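Local coordinates for phosphonopyruvate hydrolase (PDB 2HJP), which hydrolyses phosphonopyruvate to pyruvate and phosphate, cleaving its carbon-phosphorus bond with the help of a divalent metal ion, at residues S105-E110 / F150-R155. Residues are numbered along the deposited sequence; the frame is centred on the assembly and turned at random.
With PPR (phosphonopyruvate), chain G.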
ATOM      1  N   SER A 105     -14.323  -9.699 -11.784  1.00 13.90           N
ATOM      2  CA  SER A 105     -15.486 -10.549 -12.067  1.00 16.09           C
ATOM      3  C   SER A 105     -15.054 -12.044 -12.239  1.00 15.86           C
ATOM      4  O   SER A 105     -15.915 -12.961 -12.222  1.00 18.46           O
ATOM      5  CB  SER A 105     -16.236 -10.052 -13.304  1.00 11.20           C
ATOM      6  OG  SER A 105     -17.023  -8.880 -13.003  1.00 13.09           O
ATOM      7  N   ALA A 106     -13.734 -12.270 -12.315  1.00 14.83           N
ATOM      8  CA  ALA A 106     -13.157 -13.618 -12.477  1.00 13.65           C
ATOM      9  C   ALA A 106     -11.715 -13.595 -12.047  1.00 16.35           C
ATOM     10  O   ALA A 106     -11.089 -12.507 -11.987  1.00 16.31           O
ATOM     11  CB  ALA A 106     -13.192 -14.014 -13.959  1.00 11.57           C
ATOM     12  N   ILE A 107     -11.196 -14.796 -11.768  1.00 17.02           N
ATOM     13  CA  ILE A 107      -9.792 -14.977 -11.477  1.00 16.18           C
ATOM     14  C   ILE A 107      -9.424 -16.177 -12.344  1.00 15.50           C
ATOM     15  O   ILE A 107     -10.270 -16.981 -12.714  1.00 19.23           O
ATOM     16  CB  ILE A 107      -9.472 -15.266 -10.000  1.00 14.36           C
ATOM     17  CG1 ILE A 107     -10.361 -16.376  -9.384  1.00 16.51           C
ATOM     18  CG2 ILE A 107      -9.681 -13.973  -9.244  1.00 14.53           C
ATOM     19  CD1 ILE A 107      -9.994 -17.791  -9.793  1.00 17.04           C
ATOM     20  N   VAL A 108      -8.162 -16.195 -12.748  1.00 15.97           N
ATOM     21  CA  VAL A 108      -7.528 -17.266 -13.530  1.00 13.42           C
ATOM     22  C   VAL A 108      -6.384 -17.722 -12.595  1.00 15.39           C
ATOM     23  O   VAL A 108      -5.531 -16.933 -12.183  1.00 14.75           O
ATOM     24  CB  VAL A 108      -6.932 -16.766 -14.863  1.00 15.25           C
ATOM     25  CG1 VAL A 108      -6.076 -17.939 -15.581  1.00 14.05           C
ATOM     26  CG2 VAL A 108      -8.062 -16.335 -15.757  1.00 14.62           C
ATOM     27  N   MET A 109      -6.357 -19.024 -12.308  1.00 16.41           N
ATOM     28  CA  MET A 109      -5.359 -19.642 -11.437  1.00 16.48           C
ATOM     29  C   MET A 109      -4.807 -20.874 -12.209  1.00 16.38           C
ATOM     30  O   MET A 109      -5.577 -21.666 -12.739  1.00 17.26           O
ATOM     31  CB  MET A 109      -6.015 -20.085 -10.114  1.00 16.85           C
ATOM     32  CG  MET A 109      -5.038 -20.634  -9.150  1.00 17.89           C
ATOM     33  SD  MET A 109      -5.710 -20.966  -7.524  1.00 20.33           S
ATOM     34  CE  MET A 109      -7.200 -21.904  -7.907  1.00 16.84           C
ATOM     35  N   GLU A 110      -3.493 -20.986 -12.309  1.00 16.79           N
ATOM     36  CA  GLU A 110      -2.839 -22.094 -13.064  1.00 18.84           C
ATOM     37  C   GLU A 110      -2.314 -23.201 -12.176  1.00 18.09           C
ATOM     38  O   GLU A 110      -2.057 -23.003 -10.966  1.00 19.12           O
ATOM     39  CB  GLU A 110      -1.674 -21.516 -13.896  1.00 16.86           C
ATOM     40  CG  GLU A 110      -0.598 -20.888 -12.975  1.00 20.88           C
ATOM     41  CD  GLU A 110       0.054 -19.640 -13.606  1.00 23.91           C
ATOM     42  OE1 GLU A 110       1.248 -19.434 -13.374  1.00 26.13           O
ATOM     43  OE2 GLU A 110      -0.633 -18.889 -14.340  1.00 24.83           O
ATOM     44  N   PHE A 150     -19.542 -14.760  -9.921  1.00 22.27           N
ATOM     45  CA  PHE A 150     -18.093 -14.523 -10.032  1.00 21.61           C
ATOM     46  C   PHE A 150     -17.534 -15.816 -10.650  1.00 21.92           C
ATOM     47  O   PHE A 150     -17.889 -16.885 -10.213  1.00 22.63           O
ATOM     48  CB  PHE A 150     -17.514 -14.366  -8.636  1.00 19.35           C
ATOM     49  CG  PHE A 150     -16.008 -14.236  -8.592  1.00 20.68           C
ATOM     50  CD1 PHE A 150     -15.391 -12.958  -8.687  1.00 20.46           C
ATOM     51  CD2 PHE A 150     -15.210 -15.350  -8.323  1.00 18.45           C
ATOM     52  CE1 PHE A 150     -13.989 -12.811  -8.497  1.00 20.76           C
ATOM     53  CE2 PHE A 150     -13.820 -15.205  -8.132  1.00 21.11           C
ATOM     54  CZ  PHE A 150     -13.222 -13.931  -8.220  1.00 19.85           C
ATOM     55  N   VAL A 151     -16.603 -15.690 -11.583  1.00 19.64           N
ATOM     56  CA  VAL A 151     -16.089 -16.798 -12.357  1.00 18.53           C
ATOM     57  C   VAL A 151     -14.723 -17.312 -11.998  1.00 19.04           C
ATOM     58  O   VAL A 151     -13.781 -16.541 -11.928  1.00 18.59           O
ATOM     59  CB  VAL A 151     -16.082 -16.341 -13.869  1.00 18.67           C
ATOM     60  CG1 VAL A 151     -15.435 -17.350 -14.755  1.00 17.97           C
ATOM     61  CG2 VAL A 151     -17.514 -16.042 -14.272  1.00 18.85           C
ATOM     62  N   VAL A 152     -14.605 -18.629 -11.826  1.00 18.28           N
ATOM     63  CA  VAL A 152     -13.319 -19.199 -11.512  1.00 17.90           C
ATOM     64  C   VAL A 152     -12.813 -19.993 -12.707  1.00 18.41           C
ATOM     65  O   VAL A 152     -13.412 -20.991 -13.112  1.00 15.56           O
ATOM     66  CB  VAL A 152     -13.457 -20.105 -10.292  1.00 19.59           C
ATOM     67  CG1 VAL A 152     -12.141 -20.867 -10.053  1.00 18.17           C
ATOM     68  CG2 VAL A 152     -13.935 -19.274  -9.102  1.00 18.47           C
ATOM     69  N   ILE A 153     -11.684 -19.549 -13.245  1.00 17.61           N
ATOM     70  CA  ILE A 153     -11.064 -20.120 -14.430  1.00 15.69           C
ATOM     71  C   ILE A 153      -9.809 -20.840 -14.061  1.00 17.02           C
ATOM     72  O   ILE A 153      -8.914 -20.271 -13.435  1.00 15.75           O
ATOM     73  CB  ILE A 153     -10.722 -18.977 -15.465  1.00 17.06           C
ATOM     74  CG1 ILE A 153     -12.015 -18.190 -15.797  1.00 15.01           C
ATOM     75  CG2 ILE A 153     -10.128 -19.549 -16.809  1.00 16.55           C
ATOM     76  CD1 ILE A 153     -11.790 -16.848 -16.489  1.00 14.50           C
ATOM     77  N   ALA A 154      -9.747 -22.123 -14.446  1.00 17.23           N
ATOM     78  CA  ALA A 154      -8.569 -22.916 -14.164  1.00 18.60           C
ATOM     79  C   ALA A 154      -7.709 -22.963 -15.427  1.00 18.35           C
ATOM     80  O   ALA A 154      -8.157 -23.344 -16.525  1.00 17.89           O
ATOM     81  CB  ALA A 154      -8.979 -24.337 -13.776  1.00 19.30           C
ATOM     82  N   ARG A 155      -6.453 -22.644 -15.234  1.00 17.92           N
ATOM     83  CA  ARG A 155      -5.518 -22.678 -16.326  1.00 16.81           C
ATOM     84  C   ARG A 155      -4.664 -23.921 -16.275  1.00 17.75           C
ATOM     85  O   ARG A 155      -4.012 -24.224 -15.260  1.00 19.18           O
ATOM     86  CB  ARG A 155      -4.693 -21.392 -16.301  1.00 16.23           C
ATOM     87  CG  ARG A 155      -3.423 -21.435 -17.130  1.00 16.84           C
ATOM     88  CD  ARG A 155      -2.745 -20.028 -17.176  1.00 18.76           C
ATOM     89  NE  ARG A 155      -1.335 -20.137 -17.551  1.00 24.40           N
ATOM     90  CZ  ARG A 155      -0.532 -19.128 -17.900  1.00 26.63           C
ATOM     91  NH1 ARG A 155      -1.002 -17.896 -17.953  1.00 27.77           N
ATOM     92  NH2 ARG A 155       0.768 -19.349 -18.145  1.00 27.33           N
TER
HETATM   93  C1  PPR G 291      -0.343 -13.050 -18.181  1.00 20.18           C
HETATM   94  O1  PPR G 291      -0.742 -12.215 -19.093  1.00 17.46           O
HETATM   95  O2' PPR G 291       0.169 -12.736 -17.141  1.00 17.68           O
HETATM   96  C2  PPR G 291      -0.593 -14.490 -18.517  1.00 21.75           C
HETATM   97  C3  PPR G 291      -0.584 -15.085 -19.745  1.00 23.63           C
HETATM   98  O2  PPR G 291      -0.833 -15.238 -17.439  1.00 18.90           O
HETATM   99  P   PPR G 291       1.172 -15.528 -20.159  1.00 26.69           P
HETATM  100  O1P PPR G 291       1.564 -16.568 -19.073  1.00 25.43           O
HETATM  101  O2P PPR G 291       1.979 -14.204 -20.086  1.00 26.79           O
HETATM  102  O3P PPR G 291       1.095 -16.156 -21.470  1.00 26.75           O
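Five backbone hydrogen bonds join Ser105, Ile107 and Met109 to Val151, Ile153 and Arg155. They pair strand 106-110 with strand 151-155 in parallel, as neighbouring fourth and fifth strands of the TIM barrel. The straightest runs from Arg155 N to Met109 O (2.8 Å, 173° at the hydrogen).

Apolar contacts cover both faces of the pair. On the barrel-interior face, Ile153 CD1 touches both Val108 CG2 (3.8 Å) and Ala106 CB. On the helix-facing side, Ile107 CD1 packs alongside Val152 CG1 (3.8 Å). The Ile107 side chain also crosses that of Phe150 at about a right angle, with CG2 3.7 Å from Phe150 CZ. Helices 89-102 and 131-144 cover this side.

Charged and polar contacts gather at the C-terminal ends of the two strands. The Arg155 chain runs extended, with CG anti to its N (chi1 164°), and carries the guanidinium to phosphonopyruvate. Arg155 NH1 and NH2 both donate to phosphonopyruvate O1P (3.1 and 3.0 Å). Arg155 NH1 also makes a weak, bent bond to O2 of the ligand (2.7 Å, 117°). Glu110 runs beside Arg155, and its OE2 lies over one guanidinium face, 3.5 Å from NE. This salt bridge is one of charge alone, with no N-H aimed at the oxygen. NE has its stronger partner in Glu157.

With an alanine in place of Arg155, O1P would probably lose both guanidinium donors and Glu110 this salt-bridge partner. Glu110 and Glu157 probably offset the charge of Arg155, which lies close to Arg188 at the substrate. The guanidinium reaches both the phosphonyl group and O2, which probably helps to fix the substrate's orientation.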